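Local coordinates for protein methionine gamma-lyase (Trichomonas vaginalis, PDB 1E5E) that is a PLP-dependent enzyme of the Cys/Met metabolism family, modelled here with N-(hydroxy{3-hydroxy-2-methyl-5-[(phosphonooxy)methyl]pyridin-4-yl}methyl)norvaline in its pocket, at residues Phe73-Glu78 / Thr193-Phe198; His103-Glu108 / Asp130-Ala135; Phe187-Ile192 / Ser258-Arg263; Ser268-Lys273 / Glu379-Leu384. All blocks are in the same frame, centred on the assembly; numbering follows the deposited sequence.

Contact 1: Phe73-Glu78 / Thr193-Phe198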
# COMPACT_ATOMS: atom_id res chain seq x y z
N PHE A 73 1.82 25.12 -5.79
CA PHE A 73 2.52 26.13 -4.99
C PHE A 73 4.00 26.18 -5.38
O PHE A 73 4.53 27.29 -5.61
CB PHE A 73 2.34 25.88 -3.49
CG PHE A 73 2.98 26.95 -2.65
CD1 PHE A 73 4.32 26.91 -2.36
CD2 PHE A 73 2.20 27.98 -2.17
CE1 PHE A 73 4.91 27.96 -1.65
CE2 PHE A 73 2.76 28.99 -1.41
CZ PHE A 73 4.13 28.98 -1.16
N LEU A 74 4.66 25.01 -5.44
CA LEU A 74 6.08 24.98 -5.78
C LEU A 74 6.40 25.52 -7.17
O LEU A 74 7.48 26.10 -7.34
CB LEU A 74 6.65 23.56 -5.62
CG LEU A 74 6.66 23.10 -4.13
CD1 LEU A 74 6.97 21.60 -4.04
CD2 LEU A 74 7.72 23.88 -3.34
N GLU A 75 5.51 25.39 -8.16
CA GLU A 75 5.72 25.90 -9.49
C GLU A 75 5.19 27.31 -9.72
O GLU A 75 5.24 27.89 -10.80
CB GLU A 75 5.11 24.93 -10.52
CG GLU A 75 5.98 23.66 -10.65
CD GLU A 75 7.24 23.91 -11.49
OE1 GLU A 75 7.61 25.09 -11.69
OE2 GLU A 75 7.91 22.95 -11.93
N LYS A 76 4.53 27.87 -8.73
CA LYS A 76 3.85 29.14 -8.72
C LYS A 76 2.77 29.20 -9.79
O LYS A 76 2.66 30.20 -10.50
CB LYS A 76 4.87 30.29 -8.86
CG LYS A 76 5.89 30.37 -7.73
CD LYS A 76 6.90 31.50 -8.04
CE LYS A 76 7.60 31.92 -6.76
NZ LYS A 76 8.94 32.57 -7.02
N THR A 77 1.99 28.14 -9.95
CA THR A 77 0.94 28.11 -10.96
C THR A 77 -0.41 28.17 -10.25
O THR A 77 -0.42 27.81 -9.06
CB THR A 77 1.01 26.87 -11.84
OG1 THR A 77 0.93 25.71 -11.01
CG2 THR A 77 2.31 26.87 -12.66
N GLU A 78 -1.50 28.55 -10.90
CA GLU A 78 -2.76 28.54 -10.14
C GLU A 78 -3.19 27.10 -9.79
O GLU A 78 -3.92 26.90 -8.82
CB GLU A 78 -3.90 29.11 -11.02
CG GLU A 78 -3.58 30.58 -11.33
CD GLU A 78 -4.61 31.25 -12.22
OE1 GLU A 78 -5.43 30.62 -12.91
OE2 GLU A 78 -4.58 32.51 -12.25
N THR A 193 13.92 25.18 -11.17
CA THR A 193 13.30 26.14 -12.08
C THR A 193 11.80 26.24 -11.95
O THR A 193 11.12 25.22 -11.85
CB THR A 193 13.60 25.72 -13.55
OG1 THR A 193 15.03 25.81 -13.79
CG2 THR A 193 12.98 26.72 -14.51
N ASN A 194 11.27 27.43 -12.07
CA ASN A 194 9.83 27.67 -12.19
C ASN A 194 9.66 28.32 -13.56
O ASN A 194 9.73 29.55 -13.73
CB ASN A 194 9.32 28.61 -11.09
CG ASN A 194 9.34 27.97 -9.72
OD1 ASN A 194 9.39 28.65 -8.68
ND2 ASN A 194 9.32 26.63 -9.61
N PRO A 195 9.44 27.55 -14.62
CA PRO A 195 9.38 28.09 -15.96
C PRO A 195 8.37 29.20 -16.16
O PRO A 195 8.68 30.07 -17.00
CB PRO A 195 9.14 26.89 -16.87
CG PRO A 195 9.58 25.70 -16.02
CD PRO A 195 9.35 26.07 -14.59
N VAL A 196 7.28 29.31 -15.41
CA VAL A 196 6.33 30.40 -15.56
C VAL A 196 6.99 31.75 -15.29
O VAL A 196 6.48 32.73 -15.81
CB VAL A 196 5.07 30.31 -14.66
CG1 VAL A 196 4.32 29.00 -14.95
CG2 VAL A 196 5.44 30.41 -13.18
N ASP A 197 8.09 31.82 -14.52
CA ASP A 197 8.81 33.03 -14.27
C ASP A 197 9.28 33.67 -15.60
O ASP A 197 9.59 34.86 -15.65
CB ASP A 197 10.09 32.82 -13.45
CG ASP A 197 9.84 32.48 -11.99
OD1 ASP A 197 8.72 32.71 -11.50
OD2 ASP A 197 10.78 31.95 -11.36
N PHE A 198 9.50 32.86 -16.63
CA PHE A 198 9.99 33.26 -17.93
C PHE A 198 8.92 33.47 -18.99
O PHE A 198 9.28 33.81 -20.14
CB PHE A 198 11.06 32.24 -18.42
CG PHE A 198 12.15 32.22 -17.36
CD1 PHE A 198 13.17 33.13 -17.32
CD2 PHE A 198 12.08 31.25 -16.37
CE1 PHE A 198 14.13 33.08 -16.31
CE2 PHE A 198 13.02 31.19 -15.37
CZ PHE A 198 14.06 32.10 -15.33
O HOH W 1 6.65 27.37 -13.12
O HOH W 2 10.55 31.25 -8.76
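The Asn194 amide and the Glu75 carboxylate meet at a slant, their planes 58° apart. Asn194 ND2 donates to Glu75 OE1 at 3.1 Å and comes from above the carboxylate plane. The same ND2 makes a weak bond to Leu74 O at 3.0 Å. The Glu75 chain bends at its second torsion (chi2 -77°), which turns the carboxylate to the amide. Its other oxygen, OE2, is taken by His205 and Asn185, so both carboxylate oxygens have partners. Lys76 runs extended across Asn194 at about a right angle, with Lys76 CD 3.8 Å from Asn194 OD1. One water joins Lys76 NZ, Asn194 OD1 and Asp197 OD2, bridging charges that do not touch directly. A second water links Glu75 O and OE1 to Val196 N. Val196 adds an apolar contact, its CG1 lying 3.7 Å from Thr77 CG2. Its other methyl, CG2, lies against a backbone oxygen, 3.5 Å from Glu75 O. Lys76 has positive phi (59°), and two bonds run back into the last helical turn. This is a Schellman motif following helix 62-75, here packed on the 3-10 turn that precedes strand 202-206 of the large mixed sheet.

Contact 2: His103-Glu108 / Asp130-Ala135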
# COMPACT_ATOMS: atom_id res chain seq x y z
N HIS A 103 -1.50 23.38 -35.45
CA HIS A 103 -0.07 23.26 -35.68
C HIS A 103 0.68 23.33 -34.34
O HIS A 103 0.33 24.10 -33.47
CB HIS A 103 0.46 24.37 -36.59
CG HIS A 103 1.92 24.42 -36.87
ND1 HIS A 103 2.66 25.60 -36.62
CD2 HIS A 103 2.78 23.54 -37.39
CE1 HIS A 103 3.91 25.40 -36.96
NE2 HIS A 103 4.01 24.17 -37.44
N LEU A 104 1.68 22.49 -34.26
CA LEU A 104 2.53 22.40 -33.12
C LEU A 104 4.01 22.57 -33.46
O LEU A 104 4.51 21.80 -34.25
CB LEU A 104 2.39 21.02 -32.42
CG LEU A 104 3.26 20.91 -31.15
CD1 LEU A 104 2.44 20.30 -30.01
CD2 LEU A 104 4.47 20.04 -31.43
N ILE A 105 4.67 23.46 -32.73
CA ILE A 105 6.12 23.58 -32.87
C ILE A 105 6.79 22.96 -31.64
O ILE A 105 6.50 23.30 -30.48
CB ILE A 105 6.56 25.05 -32.99
CG1 ILE A 105 5.96 25.67 -34.26
CG2 ILE A 105 8.09 25.18 -33.01
CD1 ILE A 105 6.06 27.19 -34.29
N SER A 106 7.74 22.07 -31.89
CA SER A 106 8.50 21.46 -30.83
C SER A 106 10.01 21.49 -31.05
O SER A 106 10.52 21.42 -32.17
CB SER A 106 8.14 19.97 -30.77
OG SER A 106 8.95 19.32 -29.80
N ASP A 107 10.71 21.51 -29.92
CA ASP A 107 12.17 21.43 -30.02
C ASP A 107 12.35 20.01 -30.53
O ASP A 107 11.54 19.15 -30.15
CB ASP A 107 12.94 21.64 -28.75
CG ASP A 107 14.44 21.80 -28.99
OD1 ASP A 107 15.12 20.75 -29.11
OD2 ASP A 107 14.90 22.96 -29.06
N GLU A 108 13.34 19.81 -31.38
CA GLU A 108 13.63 18.47 -31.86
C GLU A 108 14.34 17.63 -30.83
O GLU A 108 14.42 16.42 -31.06
CB GLU A 108 14.57 18.58 -33.10
CG GLU A 108 15.91 19.22 -32.79
CD GLU A 108 16.84 19.35 -34.00
OE1 GLU A 108 17.00 18.46 -34.86
OE2 GLU A 108 17.58 20.36 -34.01
N ASP A 130 6.23 20.61 -36.51
CA ASP A 130 7.59 20.84 -36.97
C ASP A 130 8.53 20.71 -35.76
O ASP A 130 8.27 21.27 -34.70
CB ASP A 130 7.79 22.26 -37.52
CG ASP A 130 7.01 22.42 -38.83
OD1 ASP A 130 7.34 21.62 -39.71
OD2 ASP A 130 6.04 23.20 -38.94
N PHE A 131 9.66 20.05 -35.97
CA PHE A 131 10.68 19.88 -34.97
C PHE A 131 11.81 20.86 -35.33
O PHE A 131 12.30 20.78 -36.46
CB PHE A 131 11.21 18.46 -34.99
CG PHE A 131 10.24 17.41 -34.50
CD1 PHE A 131 9.93 17.31 -33.15
CD2 PHE A 131 9.69 16.49 -35.38
CE1 PHE A 131 9.08 16.31 -32.69
CE2 PHE A 131 8.84 15.48 -34.94
CZ PHE A 131 8.53 15.41 -33.58
N ILE A 132 12.06 21.85 -34.50
CA ILE A 132 13.12 22.82 -34.78
C ILE A 132 14.11 22.91 -33.63
O ILE A 132 13.92 22.22 -32.63
CB ILE A 132 12.50 24.21 -34.97
CG1 ILE A 132 11.79 24.66 -33.69
CG2 ILE A 132 11.54 24.24 -36.16
CD1 ILE A 132 11.39 26.14 -33.70
N ASN A 133 15.16 23.71 -33.77
CA ASN A 133 16.10 23.93 -32.67
C ASN A 133 15.62 25.23 -32.03
O ASN A 133 15.93 26.35 -32.49
CB ASN A 133 17.57 24.02 -33.05
CG ASN A 133 18.52 24.03 -31.86
OD1 ASN A 133 18.07 24.29 -30.75
ND2 ASN A 133 19.81 23.72 -32.04
N THR A 134 14.84 25.11 -30.93
CA THR A 134 14.31 26.35 -30.34
C THR A 134 15.43 27.09 -29.61
O THR A 134 15.24 28.25 -29.26
CB THR A 134 13.17 26.11 -29.34
OG1 THR A 134 13.75 25.34 -28.25
CG2 THR A 134 12.02 25.35 -29.98
N ALA A 135 16.61 26.53 -29.40
CA ALA A 135 17.74 27.19 -28.78
C ALA A 135 18.36 28.22 -29.72
O ALA A 135 19.04 29.14 -29.25
CB ALA A 135 18.80 26.21 -28.31
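His103 meets Asp130 at the start of the paired strands. Its NE2 donates to Asp130 OD2 at 2.7 Å, with the oxygen near the ring plane and the ring turned 66° from the carboxylate. This is a His-carboxylate hydrogen bond. ND1 bonds to Thr148 OG1 on the next strand, so both ring nitrogens are held. Leu104 O then accepts from Asp130 N at 3.1 Å. Ile105 sets its CG2 against Ile132 CD1 at 3.5 Å, on the sheet face covered by helix 139-143. Ser106 bonds through both its N and its O: the N donates to Asp130 O, and the O accepts from Ile132 N at 2.8 Å. This is parallel pairing, and strands 103-107 and 128-132 with helix 112-124 form a beta-alpha-beta unit at one edge of the seven-stranded sheet. On the face that carries Phe131, Ser106 CB comes 4.0 Å from CD1 of that ring. Asp107 sends its carboxylate beyond the strand end, CG anti to the backbone N (chi1 -169°). OD2 takes two donors, Thr134 OG1 at 2.8 Å on its anti lone pair and Thr134 N at 2.9 Å from above the plane. OD1 is bound by Cys109 N and Lys162. Glu108 N reaches Ile132 O at 2.8 Å, while Glu108 CB packs on Phe131 CB.

Contact 3: Phe187-Ile192 / Ser258-Arg263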
# COMPACT_ATOMS: atom_id res chain seq x y z
N PHE A 187 13.61 17.46 -15.71
CA PHE A 187 15.04 17.45 -15.37
C PHE A 187 15.36 18.48 -14.32
O PHE A 187 16.24 18.18 -13.51
CB PHE A 187 15.94 17.69 -16.58
CG PHE A 187 16.20 16.44 -17.38
CD1 PHE A 187 15.33 15.35 -17.32
CD2 PHE A 187 17.27 16.38 -18.25
CE1 PHE A 187 15.57 14.20 -18.05
CE2 PHE A 187 17.54 15.23 -18.97
CZ PHE A 187 16.69 14.13 -18.87
N CYS A 188 14.64 19.59 -14.23
CA CYS A 188 14.97 20.53 -13.17
C CYS A 188 14.26 20.32 -11.85
O CYS A 188 14.87 20.45 -10.76
CB CYS A 188 14.61 21.94 -13.65
SG CYS A 188 15.64 22.66 -14.94
N SER A 189 12.96 20.09 -11.91
CA SER A 189 12.06 19.96 -10.76
C SER A 189 11.74 21.41 -10.38
O SER A 189 12.53 22.29 -10.68
CB SER A 189 12.57 19.17 -9.55
OG SER A 189 13.25 20.04 -8.65
N PRO A 190 10.70 21.64 -9.58
CA PRO A 190 10.30 22.95 -9.14
C PRO A 190 11.33 23.53 -8.18
O PRO A 190 11.28 24.74 -7.92
CB PRO A 190 8.96 22.76 -8.40
CG PRO A 190 8.45 21.42 -8.82
CD PRO A 190 9.68 20.61 -9.22
N MET A 191 12.31 22.75 -7.72
CA MET A 191 13.30 23.30 -6.82
C MET A 191 14.33 24.06 -7.63
O MET A 191 15.03 24.84 -7.02
CB MET A 191 14.08 22.24 -6.07
CG MET A 191 13.43 21.51 -4.95
SD MET A 191 12.67 22.62 -3.73
CE MET A 191 11.00 22.46 -4.33
N ILE A 192 14.47 23.77 -8.92
CA ILE A 192 15.59 24.37 -9.65
C ILE A 192 15.04 25.47 -10.55
O ILE A 192 15.64 26.52 -10.69
CB ILE A 192 16.37 23.29 -10.42
CG1 ILE A 192 17.24 22.47 -9.43
CG2 ILE A 192 17.21 23.88 -11.54
CD1 ILE A 192 18.06 21.36 -10.05
N SER A 258 8.50 15.47 0.19
CA SER A 258 8.95 16.10 1.41
C SER A 258 10.47 16.14 1.49
O SER A 258 10.99 17.06 2.14
CB SER A 258 8.27 15.48 2.64
OG SER A 258 8.72 14.16 2.79
N THR A 259 11.22 15.26 0.79
CA THR A 259 12.69 15.41 0.83
C THR A 259 13.23 15.99 -0.48
O THR A 259 14.44 15.93 -0.72
CB THR A 259 13.38 14.05 1.03
OG1 THR A 259 12.86 13.10 0.07
CG2 THR A 259 13.20 13.55 2.46
N LEU A 260 12.37 16.50 -1.36
CA LEU A 260 12.80 17.00 -2.66
C LEU A 260 13.91 18.05 -2.53
O LEU A 260 14.90 18.09 -3.26
CB LEU A 260 11.61 17.60 -3.45
CG LEU A 260 11.96 18.19 -4.83
CD1 LEU A 260 12.57 17.15 -5.77
CD2 LEU A 260 10.73 18.77 -5.55
N ASN A 261 13.71 19.01 -1.61
CA ASN A 261 14.74 20.04 -1.48
C ASN A 261 16.10 19.49 -1.08
O ASN A 261 17.10 19.90 -1.68
CB ASN A 261 14.28 21.09 -0.47
CG ASN A 261 15.36 22.14 -0.20
OD1 ASN A 261 15.60 22.99 -1.04
ND2 ASN A 261 15.94 22.09 0.99
N ILE A 262 16.15 18.61 -0.05
CA ILE A 262 17.46 18.11 0.38
C ILE A 262 18.05 17.11 -0.60
O ILE A 262 19.27 17.02 -0.64
CB ILE A 262 17.46 17.51 1.80
CG1 ILE A 262 16.43 16.37 1.91
CG2 ILE A 262 17.17 18.61 2.81
CD1 ILE A 262 16.52 15.61 3.22
N ARG A 263 17.27 16.41 -1.36
CA ARG A 263 17.74 15.49 -2.39
C ARG A 263 18.30 16.24 -3.60
O ARG A 263 19.43 15.99 -4.07
CB ARG A 263 16.56 14.60 -2.89
CG ARG A 263 16.19 13.49 -1.94
CD ARG A 263 15.17 12.50 -2.49
NE ARG A 263 13.81 13.02 -2.65
CZ ARG A 263 13.31 13.45 -3.80
NH1 ARG A 263 14.05 13.46 -4.91
NH2 ARG A 263 12.03 13.85 -3.83
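Met191 and Leu260 form the tight part of this contact. Met191 CG lies 3.6 Å from Leu260 CG, and the two side chains cross at a slant. The Met191 chain bends at chi2 (-51°) and again at chi3, which brings its CE back to 3.9 Å from Leu260 CD2. The methionine is thus folded over one branch of the leucine. The thioether sulfur turns to the neighbouring residue instead: Met191 SD is 3.9 Å from Asn261 CB. No hydrogen bond crosses between the segments. The loop holds its own shape with an ST turn, in which Ser189 OG accepts from Met191 N at 3.0 Å. The same OG donates to Cys188 O at 2.7 Å, in the carbonyl plane. This turn follows strand 180-184 of the large sheet and rests on the first turn of helix 260-279. The packing is looser at Ser189 and Pro190. Ser189 OG stays 4.1 Å from Leu260 CD1, and Pro190 CD is 4.2 Å from Leu260 CD2. This side is not open to solvent, as every touching residue is buried. Pro190 also packs on Leu74 and Glu75 of helix 62-75, and Met191 on Pro8. Beyond the contact, Ile262 packs on Ile378 of the second subunit.

Contact 4: Ser268-Lys273 / Glu379-Leu384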
# COMPACT_ATOMS: atom_id res chain seq x y z
N SER A 268 22.78 17.63 -6.86
CA SER A 268 23.45 18.67 -7.64
C SER A 268 24.92 18.80 -7.22
O SER A 268 25.85 18.85 -8.04
CB SER A 268 22.70 20.00 -7.41
OG SER A 268 21.41 19.92 -8.10
N GLU A 269 25.17 18.79 -5.91
CA GLU A 269 26.49 18.88 -5.34
C GLU A 269 27.32 17.67 -5.77
O GLU A 269 28.43 17.88 -6.26
CB GLU A 269 26.50 18.95 -3.81
CG GLU A 269 25.89 20.21 -3.28
CD GLU A 269 25.43 20.17 -1.83
OE1 GLU A 269 25.03 21.25 -1.32
OE2 GLU A 269 25.30 19.09 -1.21
N ASN A 270 26.72 16.48 -5.71
CA ASN A 270 27.41 15.30 -6.16
C ASN A 270 27.72 15.37 -7.66
O ASN A 270 28.80 14.97 -8.11
CB ASN A 270 26.61 14.02 -5.90
CG ASN A 270 26.72 13.45 -4.52
OD1 ASN A 270 27.61 13.79 -3.73
ND2 ASN A 270 25.81 12.51 -4.22
N ALA A 271 26.74 15.81 -8.43
CA ALA A 271 26.85 15.88 -9.87
C ALA A 271 27.98 16.84 -10.29
O ALA A 271 28.78 16.48 -11.13
CB ALA A 271 25.55 16.34 -10.55
N MET A 272 28.09 17.98 -9.61
CA MET A 272 29.21 18.87 -9.96
C MET A 272 30.52 18.10 -9.76
O MET A 272 31.38 18.16 -10.65
CB MET A 272 29.21 20.17 -9.16
CG MET A 272 30.33 21.14 -9.52
SD MET A 272 30.33 21.66 -11.25
CE MET A 272 29.11 22.94 -11.29
N LYS A 273 30.70 17.34 -8.66
CA LYS A 273 31.96 16.65 -8.47
C LYS A 273 32.18 15.56 -9.52
O LYS A 273 33.28 15.45 -10.07
CB LYS A 273 32.08 15.98 -7.08
CG LYS A 273 32.08 17.00 -5.96
CD LYS A 273 31.79 16.41 -4.60
CE LYS A 273 31.87 17.52 -3.53
NZ LYS A 273 31.46 16.89 -2.24
N GLU A 379 24.51 8.91 -3.12
CA GLU A 379 25.63 8.12 -2.61
C GLU A 379 26.83 9.04 -2.31
O GLU A 379 26.86 10.20 -2.71
CB GLU A 379 26.09 7.11 -3.66
CG GLU A 379 25.00 6.15 -4.09
CD GLU A 379 24.28 6.46 -5.37
OE1 GLU A 379 24.31 7.64 -5.77
OE2 GLU A 379 23.63 5.55 -5.97
N ASP A 380 27.85 8.46 -1.68
CA ASP A 380 29.08 9.23 -1.41
C ASP A 380 29.78 9.58 -2.73
O ASP A 380 29.89 8.75 -3.64
CB ASP A 380 29.90 8.36 -0.45
CG ASP A 380 31.27 9.02 -0.26
OD1 ASP A 380 31.31 9.94 0.57
OD2 ASP A 380 32.20 8.64 -0.99
N ALA A 381 30.08 10.85 -2.98
CA ALA A 381 30.67 11.32 -4.23
C ALA A 381 31.98 10.62 -4.55
O ALA A 381 32.16 10.25 -5.71
CB ALA A 381 30.87 12.83 -4.25
N ASP A 382 32.85 10.38 -3.57
CA ASP A 382 34.10 9.65 -3.79
C ASP A 382 33.86 8.20 -4.22
O ASP A 382 34.50 7.73 -5.16
CB ASP A 382 35.00 9.67 -2.55
CG ASP A 382 35.56 11.07 -2.31
OD1 ASP A 382 35.74 11.87 -3.24
OD2 ASP A 382 35.79 11.46 -1.16
N GLU A 383 32.88 7.52 -3.59
CA GLU A 383 32.56 6.19 -4.11
C GLU A 383 32.03 6.26 -5.54
O GLU A 383 32.39 5.37 -6.33
CB GLU A 383 31.63 5.41 -3.19
CG GLU A 383 32.40 4.87 -1.98
CD GLU A 383 31.46 4.46 -0.86
OE1 GLU A 383 30.40 5.09 -0.65
OE2 GLU A 383 31.81 3.53 -0.10
N LEU A 384 31.22 7.24 -5.91
CA LEU A 384 30.75 7.33 -7.29
C LEU A 384 31.95 7.53 -8.24
O LEU A 384 32.06 6.93 -9.30
CB LEU A 384 29.78 8.52 -7.45
CG LEU A 384 28.43 8.34 -6.73
CD1 LEU A 384 27.64 9.64 -6.72
CD2 LEU A 384 27.62 7.23 -7.41
O HOH W 3 28.70 12.89 -1.25
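Asn270 carries the polar part of the contact. Its ND2 donates to Glu379 O at 3.0 Å, and the donor lies in the carbonyl plane. The bond is bent, with an N-H...O angle of 130°, and the acceptor sits 36° out of the Asn270 amide plane. ND2 also donates to Gly377 O, so one amide nitrogen holds two backbone carbonyls of the same approach to helix 381-396. Asn270 has CG beside its own backbone N (chi1 -82°), which carries the amide over to that chain. A water extends the link. It donates to Asn270 OD1 at 2.9 Å and accepts from Ala381 N at 3.0 Å. Helix 260-279 thereby holds the start of helix 381-396, where Asp380 is the N-cap and its OD2 accepts from Glu383 N at 2.9 Å. Van der Waals packing gathers round Ala381. Its CB makes a carbon-carbon contact with Lys273 CD at 3.7 Å and touches Asn270 OD1 at 3.4 Å. Leu384 CD1 comes 4.2 Å from Asn270 ND2. No salt bridge forms between the segments; Lys273 NZ and Asp382 OD1 are 6.7 Å apart. Glu379 OE1 bonds to Ser344, and its OE2 to His14 of the second subunit. Glu383 OE1 bonds to Thr10 of that subunit.

In the fold
From the N terminus, helix 62-75 opens contact 1, which closes only at 193-198. Contact 2 falls wholly within that span. It closes a short loop around helix 112-124 at the far edge of the large sheet, about 22 Å from contact 1 between centres. Contact 3 starts at 187-192, before contact 1 has closed, and ends at 258-263, so these two cross. They also touch, Thr193 packing on Cys188. Contact 4 follows in series and closes a span of some hundred residues, from 268-273 to 379-384. It shares helix 260-279 with contact 3, and Ile192 touches Ser268. That helix thus ties the loop after strand 180-184 to the C-terminal helix 381-396.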